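MGS-M4 (Unidentified, PDB 4Q3M) probably reduces carbonyl compounds with a nicotinamide cofactor, being an aldo-keto reductase on a TIM barrel, though its substrate is unknown. Local coordinates at residues Leu74-Gln79 against Trp107-Asp112; Tyr103-Phe108 against Ser136-His141; Gly49-Val54 against Leu92-Leu97. All coordinates share one frame; numbering follows the deposited sequence.

Interaction 1: Leu74-Gln79 against Trp107-Asp112; sequences LWNTDQ and WFKGYD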
loop_
_atom_site.group_PDB
_atom_site.type_symbol
_atom_site.label_atom_id
_atom_site.label_comp_id
_atom_site.label_asym_id
_atom_site.label_seq_id
_atom_site.Cartn_x
_atom_site.Cartn_y
_atom_site.Cartn_z
ATOM N N LEU A 74 -14.726 -13.354 -6.713
ATOM C CA LEU A 74 -14.227 -14.669 -6.363
ATOM C C LEU A 74 -13.277 -14.544 -5.172
ATOM O O LEU A 74 -12.348 -13.740 -5.203
ATOM C CB LEU A 74 -13.505 -15.300 -7.544
ATOM C CG LEU A 74 -12.651 -16.475 -7.098
ATOM C CD1 LEU A 74 -13.500 -17.715 -7.177
ATOM C CD2 LEU A 74 -11.412 -16.610 -7.915
ATOM N N TRP A 75 -13.503 -15.338 -4.130
ATOM C CA TRP A 75 -12.710 -15.218 -2.909
ATOM C C TRP A 75 -11.350 -15.913 -3.021
ATOM O O TRP A 75 -11.166 -16.815 -3.839
ATOM C CB TRP A 75 -13.494 -15.770 -1.716
ATOM C CG TRP A 75 -12.819 -15.562 -0.396
ATOM C CD1 TRP A 75 -12.438 -16.526 0.489
ATOM C CD2 TRP A 75 -12.427 -14.309 0.181
ATOM N NE1 TRP A 75 -11.842 -15.952 1.586
ATOM C CE2 TRP A 75 -11.822 -14.592 1.421
ATOM C CE3 TRP A 75 -12.531 -12.975 -0.228
ATOM C CZ2 TRP A 75 -11.324 -13.593 2.256
ATOM C CZ3 TRP A 75 -12.037 -11.985 0.601
ATOM C CH2 TRP A 75 -11.441 -12.300 1.829
ATOM N N ASN A 76 -10.410 -15.476 -2.185
ATOM C CA ASN A 76 -9.024 -15.941 -2.206
ATOM C C ASN A 76 -8.855 -17.459 -2.185
ATOM O O ASN A 76 -7.994 -18.004 -2.875
ATOM C CB ASN A 76 -8.262 -15.343 -1.020
ATOM C CG ASN A 76 -8.399 -13.836 -0.938
ATOM O OD1 ASN A 76 -9.130 -13.223 -1.715
ATOM N ND2 ASN A 76 -7.698 -13.230 0.015
ATOM N N THR A 77 -9.678 -18.136 -1.390
ATOM C CA THR A 77 -9.547 -19.578 -1.204
ATOM C C THR A 77 -9.923 -20.374 -2.452
ATOM O O THR A 77 -9.592 -21.554 -2.562
ATOM C CB THR A 77 -10.419 -20.072 -0.033
ATOM O OG1 THR A 77 -11.800 -19.827 -0.325
ATOM C CG2 THR A 77 -10.040 -19.357 1.254
ATOM N N ASP A 78 -10.608 -19.730 -3.390
ATOM C CA ASP A 78 -11.100 -20.425 -4.573
ATOM C C ASP A 78 -10.264 -20.140 -5.820
ATOM O O ASP A 78 -10.636 -20.546 -6.922
ATOM C CB ASP A 78 -12.555 -20.041 -4.843
ATOM C CG ASP A 78 -13.505 -20.548 -3.782
ATOM O OD1 ASP A 78 -13.240 -21.621 -3.201
ATOM O OD2 ASP A 78 -14.525 -19.869 -3.531
ATOM N N GLN A 79 -9.144 -19.442 -5.655
ATOM C CA GLN A 79 -8.290 -19.120 -6.794
ATOM C C GLN A 79 -7.664 -20.382 -7.379
ATOM O O GLN A 79 -7.260 -21.287 -6.647
ATOM C CB GLN A 79 -7.205 -18.114 -6.400
ATOM C CG GLN A 79 -7.740 -16.719 -6.113
ATOM C CD GLN A 79 -6.663 -15.652 -6.161
ATOM O OE1 GLN A 79 -5.563 -15.885 -6.664
ATOM N NE2 GLN A 79 -6.976 -14.471 -5.640
ATOM N N TRP A 107 -8.733 -10.495 -4.351
ATOM C CA TRP A 107 -7.409 -10.090 -3.886
ATOM C C TRP A 107 -6.303 -10.740 -4.713
ATOM O O TRP A 107 -6.523 -11.753 -5.377
ATOM C CB TRP A 107 -7.218 -10.448 -2.409
ATOM C CG TRP A 107 -8.139 -9.733 -1.466
ATOM C CD1 TRP A 107 -9.375 -10.144 -1.060
ATOM C CD2 TRP A 107 -7.887 -8.493 -0.792
ATOM N NE1 TRP A 107 -9.914 -9.233 -0.183
ATOM C CE2 TRP A 107 -9.020 -8.211 -0.001
ATOM C CE3 TRP A 107 -6.817 -7.594 -0.783
ATOM C CZ2 TRP A 107 -9.112 -7.066 0.788
ATOM C CZ3 TRP A 107 -6.910 -6.458 0.001
ATOM C CH2 TRP A 107 -8.050 -6.204 0.777
ATOM N N PHE A 108 -5.110 -10.156 -4.662
ATOM C CA PHE A 108 -3.947 -10.742 -5.317
ATOM C C PHE A 108 -3.321 -11.812 -4.428
ATOM O O PHE A 108 -3.019 -11.564 -3.262
ATOM C CB PHE A 108 -2.915 -9.665 -5.659
ATOM C CG PHE A 108 -1.694 -10.195 -6.356
ATOM C CD1 PHE A 108 -1.720 -10.473 -7.712
ATOM C CD2 PHE A 108 -0.518 -10.409 -5.654
ATOM C CE1 PHE A 108 -0.597 -10.960 -8.356
ATOM C CE2 PHE A 108 0.607 -10.895 -6.293
ATOM C CZ PHE A 108 0.569 -11.169 -7.645
ATOM N N LYS A 109 -3.134 -13.004 -4.986
ATOM C CA LYS A 109 -2.568 -14.122 -4.239
ATOM C C LYS A 109 -1.464 -14.810 -5.033
ATOM O O LYS A 109 -1.404 -16.037 -5.094
ATOM C CB LYS A 109 -3.661 -15.132 -3.878
ATOM C CG LYS A 109 -4.774 -14.569 -3.008
ATOM C CD LYS A 109 -4.315 -14.365 -1.573
ATOM C CE LYS A 109 -3.990 -15.693 -0.906
ATOM N NZ LYS A 109 -3.680 -15.529 0.542
ATOM N N GLY A 110 -0.590 -14.013 -5.640
ATOM C CA GLY A 110 0.471 -14.545 -6.476
ATOM C C GLY A 110 0.109 -14.461 -7.947
ATOM O O GLY A 110 -1.066 -14.520 -8.307
ATOM N N TYR A 111 1.120 -14.320 -8.798
ATOM C CA TYR A 111 0.898 -14.177 -10.233
ATOM C C TYR A 111 0.269 -15.426 -10.841
ATOM O O TYR A 111 -0.678 -15.335 -11.624
ATOM C CB TYR A 111 2.210 -13.860 -10.954
ATOM C CG TYR A 111 2.811 -12.523 -10.583
ATOM C CD1 TYR A 111 2.115 -11.342 -10.803
ATOM C CD2 TYR A 111 4.080 -12.441 -10.026
ATOM C CE1 TYR A 111 2.661 -10.117 -10.468
ATOM C CE2 TYR A 111 4.636 -11.221 -9.691
ATOM C CZ TYR A 111 3.922 -10.062 -9.914
ATOM O OH TYR A 111 4.470 -8.846 -9.581
ATOM N N ASP A 112 0.801 -16.590 -10.481
ATOM C CA ASP A 112 0.320 -17.854 -11.027
ATOM C C ASP A 112 -1.135 -18.109 -10.645
ATOM O O ASP A 112 -1.926 -18.571 -11.467
ATOM C CB ASP A 112 1.197 -19.014 -10.554
ATOM C CG ASP A 112 0.821 -20.330 -11.207
ATOM O OD1 ASP A 112 1.336 -20.616 -12.309
ATOM O OD2 ASP A 112 0.011 -21.077 -10.620
HETATM O O HOH W 1 -9.298 -13.529 -4.516
#

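Interaction 2: Tyr103-Phe108 against Ser136-His141; sequences YLIHWF and SNFNVH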
loop_
_atom_site.group_PDB
_atom_site.type_symbol
_atom_site.label_atom_id
_atom_site.label_comp_id
_atom_site.label_asym_id
_atom_site.label_seq_id
_atom_site.Cartn_x
_atom_site.Cartn_y
_atom_site.Cartn_z
ATOM N N TYR A 103 -17.411 -10.001 -13.037
ATOM C CA TYR A 103 -16.801 -10.942 -12.105
ATOM C C TYR A 103 -15.362 -10.524 -11.816
ATOM O O TYR A 103 -14.569 -10.329 -12.737
ATOM C CB TYR A 103 -16.850 -12.364 -12.667
ATOM C CG TYR A 103 -16.744 -13.450 -11.620
ATOM C CD1 TYR A 103 -17.460 -13.370 -10.433
ATOM C CD2 TYR A 103 -15.944 -14.565 -11.826
ATOM C CE1 TYR A 103 -17.371 -14.363 -9.475
ATOM C CE2 TYR A 103 -15.849 -15.565 -10.873
ATOM C CZ TYR A 103 -16.566 -15.459 -9.700
ATOM O OH TYR A 103 -16.476 -16.450 -8.750
ATOM N N LEU A 104 -15.031 -10.384 -10.537
ATOM C CA LEU A 104 -13.728 -9.858 -10.141
ATOM C C LEU A 104 -12.920 -10.835 -9.295
ATOM O O LEU A 104 -13.478 -11.620 -8.526
ATOM C CB LEU A 104 -13.899 -8.550 -9.363
ATOM C CG LEU A 104 -14.681 -7.407 -10.010
ATOM C CD1 LEU A 104 -14.822 -6.248 -9.034
ATOM C CD2 LEU A 104 -14.008 -6.947 -11.290
ATOM N N ILE A 105 -11.600 -10.778 -9.444
ATOM C CA ILE A 105 -10.695 -11.433 -8.508
ATOM C C ILE A 105 -10.551 -10.519 -7.298
ATOM O O ILE A 105 -10.103 -9.380 -7.426
ATOM C CB ILE A 105 -9.314 -11.715 -9.132
ATOM C CG1 ILE A 105 -9.465 -12.510 -10.432
ATOM C CG2 ILE A 105 -8.426 -12.459 -8.147
ATOM C CD1 ILE A 105 -8.150 -12.820 -11.119
ATOM N N HIS A 106 -10.939 -11.016 -6.127
ATOM C CA HIS A 106 -11.074 -10.174 -4.941
ATOM C C HIS A 106 -9.737 -9.628 -4.437
ATOM O O HIS A 106 -9.623 -8.442 -4.130
ATOM C CB HIS A 106 -11.771 -10.953 -3.824
ATOM C CG HIS A 106 -12.555 -10.091 -2.885
ATOM N ND1 HIS A 106 -13.691 -10.536 -2.241
ATOM C CD2 HIS A 106 -12.373 -8.811 -2.483
ATOM C CE1 HIS A 106 -14.172 -9.567 -1.483
ATOM N NE2 HIS A 106 -13.391 -8.510 -1.611
ATOM N N TRP A 107 -8.733 -10.495 -4.351
ATOM C CA TRP A 107 -7.409 -10.090 -3.886
ATOM C C TRP A 107 -6.303 -10.740 -4.713
ATOM O O TRP A 107 -6.523 -11.753 -5.377
ATOM C CB TRP A 107 -7.218 -10.448 -2.409
ATOM C CG TRP A 107 -8.139 -9.733 -1.466
ATOM C CD1 TRP A 107 -9.375 -10.144 -1.060
ATOM C CD2 TRP A 107 -7.887 -8.493 -0.792
ATOM N NE1 TRP A 107 -9.914 -9.233 -0.183
ATOM C CE2 TRP A 107 -9.020 -8.211 -0.001
ATOM C CE3 TRP A 107 -6.817 -7.594 -0.783
ATOM C CZ2 TRP A 107 -9.112 -7.066 0.788
ATOM C CZ3 TRP A 107 -6.910 -6.458 0.001
ATOM C CH2 TRP A 107 -8.050 -6.204 0.777
ATOM N N PHE A 108 -5.110 -10.156 -4.662
ATOM C CA PHE A 108 -3.947 -10.742 -5.317
ATOM C C PHE A 108 -3.321 -11.812 -4.428
ATOM O O PHE A 108 -3.019 -11.564 -3.262
ATOM C CB PHE A 108 -2.915 -9.665 -5.659
ATOM C CG PHE A 108 -1.694 -10.195 -6.356
ATOM C CD1 PHE A 108 -1.720 -10.473 -7.712
ATOM C CD2 PHE A 108 -0.518 -10.409 -5.654
ATOM C CE1 PHE A 108 -0.597 -10.960 -8.356
ATOM C CE2 PHE A 108 0.607 -10.895 -6.293
ATOM C CZ PHE A 108 0.569 -11.169 -7.645
ATOM N N SER A 136 -9.742 -6.942 -8.425
ATOM C CA SER A 136 -9.923 -6.053 -7.286
ATOM C C SER A 136 -8.694 -6.120 -6.386
ATOM O O SER A 136 -8.075 -7.176 -6.256
ATOM C CB SER A 136 -11.183 -6.419 -6.502
ATOM O OG SER A 136 -11.362 -5.556 -5.392
ATOM N N ASN A 137 -8.348 -4.987 -5.778
ATOM C CA ASN A 137 -7.162 -4.874 -4.931
ATOM C C ASN A 137 -5.880 -5.277 -5.656
ATOM O O ASN A 137 -4.964 -5.837 -5.054
ATOM C CB ASN A 137 -7.321 -5.711 -3.660
ATOM C CG ASN A 137 -8.458 -5.231 -2.781
ATOM O OD1 ASN A 137 -8.378 -4.166 -2.170
ATOM N ND2 ASN A 137 -9.522 -6.022 -2.704
ATOM N N PHE A 138 -5.825 -4.993 -6.952
ATOM C CA PHE A 138 -4.622 -5.232 -7.735
ATOM C C PHE A 138 -3.826 -3.943 -7.889
ATOM O O PHE A 138 -4.370 -2.913 -8.288
ATOM C CB PHE A 138 -4.972 -5.803 -9.112
ATOM C CG PHE A 138 -5.071 -7.304 -9.144
ATOM C CD1 PHE A 138 -5.687 -7.996 -8.114
ATOM C CD2 PHE A 138 -4.554 -8.021 -10.210
ATOM C CE1 PHE A 138 -5.780 -9.376 -8.144
ATOM C CE2 PHE A 138 -4.644 -9.401 -10.247
ATOM C CZ PHE A 138 -5.257 -10.079 -9.213
ATOM N N ASN A 139 -2.540 -3.998 -7.562
ATOM C CA ASN A 139 -1.668 -2.848 -7.750
ATOM C C ASN A 139 -1.110 -2.841 -9.169
ATOM O O ASN A 139 -1.486 -3.678 -9.989
ATOM C CB ASN A 139 -0.534 -2.849 -6.724
ATOM C CG ASN A 139 -0.082 -1.447 -6.355
ATOM O OD1 ASN A 139 -0.355 -0.485 -7.075
ATOM N ND2 ASN A 139 0.613 -1.323 -5.230
ATOM N N VAL A 140 -0.215 -1.901 -9.451
ATOM C CA VAL A 140 0.293 -1.704 -10.806
ATOM C C VAL A 140 1.008 -2.935 -11.364
ATOM O O VAL A 140 0.695 -3.387 -12.466
ATOM C CB VAL A 140 1.252 -0.497 -10.872
ATOM C CG1 VAL A 140 1.968 -0.454 -12.215
ATOM C CG2 VAL A 140 0.490 0.798 -10.625
ATOM N N HIS A 141 1.955 -3.484 -10.608
ATOM C CA HIS A 141 2.733 -4.619 -11.097
ATOM C C HIS A 141 1.880 -5.879 -11.232
ATOM O O HIS A 141 2.206 -6.774 -12.013
ATOM C CB HIS A 141 3.943 -4.887 -10.194
ATOM C CG HIS A 141 3.598 -5.104 -8.754
ATOM N ND1 HIS A 141 3.254 -4.074 -7.906
ATOM C CD2 HIS A 141 3.566 -6.233 -8.006
ATOM C CE1 HIS A 141 3.014 -4.559 -6.701
ATOM N NE2 HIS A 141 3.197 -5.867 -6.735
HETATM O O HOH W 2 -12.002 -5.726 -0.490
HETATM O O HOH W 3 -4.253 -7.706 -3.167
#

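Interaction 3: Gly49-Val54 against Leu92-Leu97; sequences GNEEEV and LKNLGL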
loop_
_atom_site.group_PDB
_atom_site.type_symbol
_atom_site.label_atom_id
_atom_site.label_comp_id
_atom_site.label_asym_id
_atom_site.label_seq_id
_atom_site.Cartn_x
_atom_site.Cartn_y
_atom_site.Cartn_z
ATOM N N GLY A 49 -21.466 -13.339 1.806
ATOM C CA GLY A 49 -22.484 -14.312 2.157
ATOM C C GLY A 49 -23.892 -13.763 2.046
ATOM O O GLY A 49 -24.777 -14.146 2.811
ATOM N N ASN A 50 -24.101 -12.857 1.095
ATOM C CA ASN A 50 -25.424 -12.281 0.879
ATOM C C ASN A 50 -25.901 -12.440 -0.561
ATOM O O ASN A 50 -26.898 -11.840 -0.958
ATOM C CB ASN A 50 -25.437 -10.800 1.278
ATOM C CG ASN A 50 -24.402 -9.972 0.529
ATOM O OD1 ASN A 50 -23.951 -10.337 -0.557
ATOM N ND2 ASN A 50 -24.025 -8.841 1.114
ATOM N N GLU A 51 -25.183 -13.252 -1.334
ATOM C CA GLU A 51 -25.536 -13.513 -2.726
ATOM C C GLU A 51 -26.953 -14.062 -2.844
ATOM O O GLU A 51 -27.638 -13.842 -3.845
ATOM C CB GLU A 51 -24.545 -14.492 -3.357
ATOM C CG GLU A 51 -23.148 -13.932 -3.546
ATOM C CD GLU A 51 -22.174 -14.970 -4.069
ATOM O OE1 GLU A 51 -22.231 -16.128 -3.604
ATOM O OE2 GLU A 51 -21.356 -14.628 -4.949
ATOM N N GLU A 52 -27.384 -14.777 -1.812
ATOM C CA GLU A 52 -28.727 -15.332 -1.762
ATOM C C GLU A 52 -29.777 -14.236 -1.591
ATOM O O GLU A 52 -30.754 -14.179 -2.339
ATOM C CB GLU A 52 -28.835 -16.349 -0.626
ATOM C CG GLU A 52 -28.015 -17.609 -0.843
ATOM C CD GLU A 52 -28.325 -18.685 0.178
ATOM O OE1 GLU A 52 -29.512 -18.848 0.531
ATOM O OE2 GLU A 52 -27.382 -19.369 0.629
ATOM N N GLU A 53 -29.567 -13.365 -0.608
ATOM C CA GLU A 53 -30.512 -12.290 -0.318
ATOM C C GLU A 53 -30.506 -11.218 -1.402
ATOM O O GLU A 53 -31.544 -10.633 -1.711
ATOM C CB GLU A 53 -30.204 -11.658 1.040
ATOM C CG GLU A 53 -30.409 -12.593 2.220
ATOM C CD GLU A 53 -30.234 -11.895 3.553
ATOM O OE1 GLU A 53 -29.945 -10.679 3.555
ATOM O OE2 GLU A 53 -30.383 -12.562 4.598
ATOM N N VAL A 54 -29.334 -10.958 -1.973
ATOM C CA VAL A 54 -29.210 -9.986 -3.053
ATOM C C VAL A 54 -29.941 -10.473 -4.300
ATOM O O VAL A 54 -30.691 -9.722 -4.924
ATOM C CB VAL A 54 -27.731 -9.705 -3.399
ATOM C CG1 VAL A 54 -27.621 -8.936 -4.708
ATOM C CG2 VAL A 54 -27.056 -8.943 -2.269
ATOM N N LEU A 92 -23.321 -18.013 -9.038
ATOM C CA LEU A 92 -24.373 -17.875 -10.031
ATOM C C LEU A 92 -25.697 -18.451 -9.536
ATOM O O LEU A 92 -26.751 -17.839 -9.703
ATOM C CB LEU A 92 -23.945 -18.563 -11.326
ATOM C CG LEU A 92 -24.751 -18.218 -12.569
ATOM C CD1 LEU A 92 -24.653 -16.728 -12.825
ATOM C CD2 LEU A 92 -24.239 -19.005 -13.762
ATOM N N LYS A 93 -25.631 -19.625 -8.916
ATOM C CA LYS A 93 -26.824 -20.293 -8.407
ATOM C C LYS A 93 -27.396 -19.579 -7.185
ATOM O O LYS A 93 -28.614 -19.453 -7.050
ATOM C CB LYS A 93 -26.514 -21.751 -8.068
ATOM C CG LYS A 93 -26.323 -22.635 -9.290
ATOM C CD LYS A 93 -25.960 -24.056 -8.898
ATOM C CE LYS A 93 -25.817 -24.943 -10.125
ATOM N NZ LYS A 93 -25.465 -26.343 -9.763
ATOM N N ASN A 94 -26.518 -19.120 -6.298
ATOM C CA ASN A 94 -26.945 -18.366 -5.124
ATOM C C ASN A 94 -27.675 -17.089 -5.520
ATOM O O ASN A 94 -28.686 -16.727 -4.918
ATOM C CB ASN A 94 -25.748 -18.024 -4.235
ATOM C CG ASN A 94 -25.175 -19.237 -3.530
ATOM O OD1 ASN A 94 -25.875 -20.223 -3.298
ATOM N ND2 ASN A 94 -23.896 -19.169 -3.181
ATOM N N LEU A 95 -27.159 -16.418 -6.544
ATOM C CA LEU A 95 -27.745 -15.174 -7.029
ATOM C C LEU A 95 -29.029 -15.405 -7.819
ATOM O O LEU A 95 -29.750 -14.457 -8.125
ATOM C CB LEU A 95 -26.736 -14.414 -7.893
ATOM C CG LEU A 95 -25.623 -13.678 -7.147
ATOM C CD1 LEU A 95 -24.487 -13.320 -8.090
ATOM C CD2 LEU A 95 -26.181 -12.429 -6.483
ATOM N N GLY A 96 -29.309 -16.659 -8.158
ATOM C CA GLY A 96 -30.504 -16.987 -8.916
ATOM C C GLY A 96 -30.475 -16.411 -10.320
ATOM O O GLY A 96 -31.509 -16.271 -10.974
ATOM N N LEU A 97 -29.275 -16.055 -10.763
ATOM C CA LEU A 97 -29.031 -15.630 -12.132
ATOM C C LEU A 97 -28.368 -16.792 -12.840
ATOM O O LEU A 97 -27.951 -17.736 -12.184
ATOM C CB LEU A 97 -28.115 -14.409 -12.169
ATOM C CG LEU A 97 -28.397 -13.291 -11.166
ATOM C CD1 LEU A 97 -27.215 -12.340 -11.109
ATOM C CD2 LEU A 97 -29.670 -12.545 -11.515
#

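Interaction 1: Leu74-Gln79 against Trp107-Asp112
Gln-79 reaches across to the backbone of Trp-107, and the bond ties two neighbouring beta-alpha loops together at the C-terminal end of the TIM barrel strands, the end where aldo-keto reductases form their active site. This is the one direct hydrogen bond between segments 74-79 and 107-112: Gln-79 NE2 donates to Trp-107 O at 2.8 Å. It is bent at the hydrogen (131°); the oxygen lies in the plane of the Gln-79 amide, while the donor is tilted from the plane of the carbonyl.

Water carries the rest of the polar link. Water 1 accepts from Gln-79 NE2 at 2.7 Å and from Trp-107 N at 3.1 Å. It can also donate to Leu-74 O and Asn-76 OD1, with more acceptors about it than it has protons, so these bonds are probably shared.

Packing contacts make up the rest. The bend at chi2 (-74°) brings Lys-109 CD against the Asn-76 side chain, while its CB and CG pack against the Gln-79 amide, the two chains crossing at about a right angle. A second bend at chi3 leads on to the ammonium, which bonds to the carbonyls of Val-272 and Tyr-274 in the C-terminal tail; Asn-76 ND2 also binds Tyr-274 O, so both loops hold the tail. Trp-75 and Trp-107 run side by side with their planes at 87°, and Trp-75 CZ3 is 3.6 Å from Trp-107 NE1. Asn-76 OD1 meets the same indole at its edge, 3.2 Å from Trp-107 CD1.

Interaction 2: Tyr103-Phe108 against Ser136-His141
Asn-137 lays its amide flat over one face of the Trp-107 indole, the two planes only 2° apart, with ND2 above the middle of the ring system and Asn-137 CG 3.4 Å from Trp-107 CZ3. The same amide points ND2 straight at His-106 O, a nearly linear hydrogen bond of 2.8 Å that leaves little freedom to turn. Tyr-184 OH holds Asn-137 OD1, so both ends of the group are fixed. ND2 also lies at the edge of the His-106 ring, almost in its plane.

The other tight part is aromatic. With CG anti to the backbone N (chi1 -179°), Phe-108 brings its ring edge-on to the face of Phe-138 in a T-shaped pair, centroids 5.5 Å apart. Phe-108 CB rests 3.8 Å from Phe-138 CE1, and Ile-105 CG2 touches the same ring.

The looser side is bridged by water. Water 3 accepts from Phe-108 N at 3.0 Å and donates to Asn-137 O at 2.7 Å. Water 2 is weakly held beside His-106 NE2 and Asn-137 ND2.

The contact begins where parallel strands 102-105 and 133-136 end, with a weak bond from Ser-136 N to Ile-105 O. Helix 111-126 packs on Ile-105 and Phe-138, His-142 of helix 140-149 stacks on Phe-108, and that helix starts against the second subunit, where Val-140 meets His-141 of the other chain.

Interaction 3: Gly49-Val54 against Leu92-Leu97
Leu-95 lies against the first turn of helix 51-59, its CD2 3.3 Å from Glu-51 O and its CG 4.0 Å from Glu-51 CB. The same methyl lies 4.2 Å from Val-54 CG1, the two side chains running alongside each other in the same direction. The backbones also come close enough for a pair of CA-H...O contacts: Leu-95 CA approaches Glu-51 O, and Glu-52 CA approaches Asn-94 O, each at 3.5 Å. Asn-94 CB touches both glutamates, 3.8 Å from Glu-51 CB and 4.1 Å from Glu-52 CG. The one conventional hydrogen bond across the contact, Asn-94 ND2 to Glu-51 OE1, is straight (171°) but long and weak at 3.5 Å.

Cutting Leu-95 back to an alanine is likely to open a gap beside Val-54 CG1 and leave Glu-51 O without the methyl that packs on it.

Further out, the Glu-51 carboxylate, carried away from its helix by an extended chain (chi2 175°), is fixed by its other oxygen: OE2 bonds to Thr-72 OG1 of strand 69-74 and to Ser-91 OG of helix 81-94. Gly-96, the first residue to leave helical angles, has positive phi and forms a Schellman motif, with Gly-96 N bonded to Lys-93 O and a weak bond from Leu-97 N to Leu-92 O; this turn follows directly on Leu-95 and probably helps to place it. Helix 26-37 adds Val-31 against Val-54.

The buried carboxylate thus meets neutral hydroxyl and amide groups, whose hydrogen bonds would probably help it bear its charge.

In the fold
Interactions 1 and 2 adjoin: they share Trp-107 and Phe-108, and Leu-74 probably bonds through its backbone to Leu-104 and His-106, so together they join three successive beta-alpha loops. Interaction 2 is buried throughout and relies on flat groups, a stacked amide and a T-shaped phenylalanine pair. Interaction 1 is only partly buried and more polar, working through an ordered water and the C-terminal tail. Interaction 3 lies apart, with centres about 21 and 22 Å away; largely buried, with Glu-52 at its exposed margin, it combines backbone CA-H...O contacts, a leucine and polar side chains, with one weak side-chain hydrogen bond. Helix 81-94, which ends there, follows the 74-79 loop.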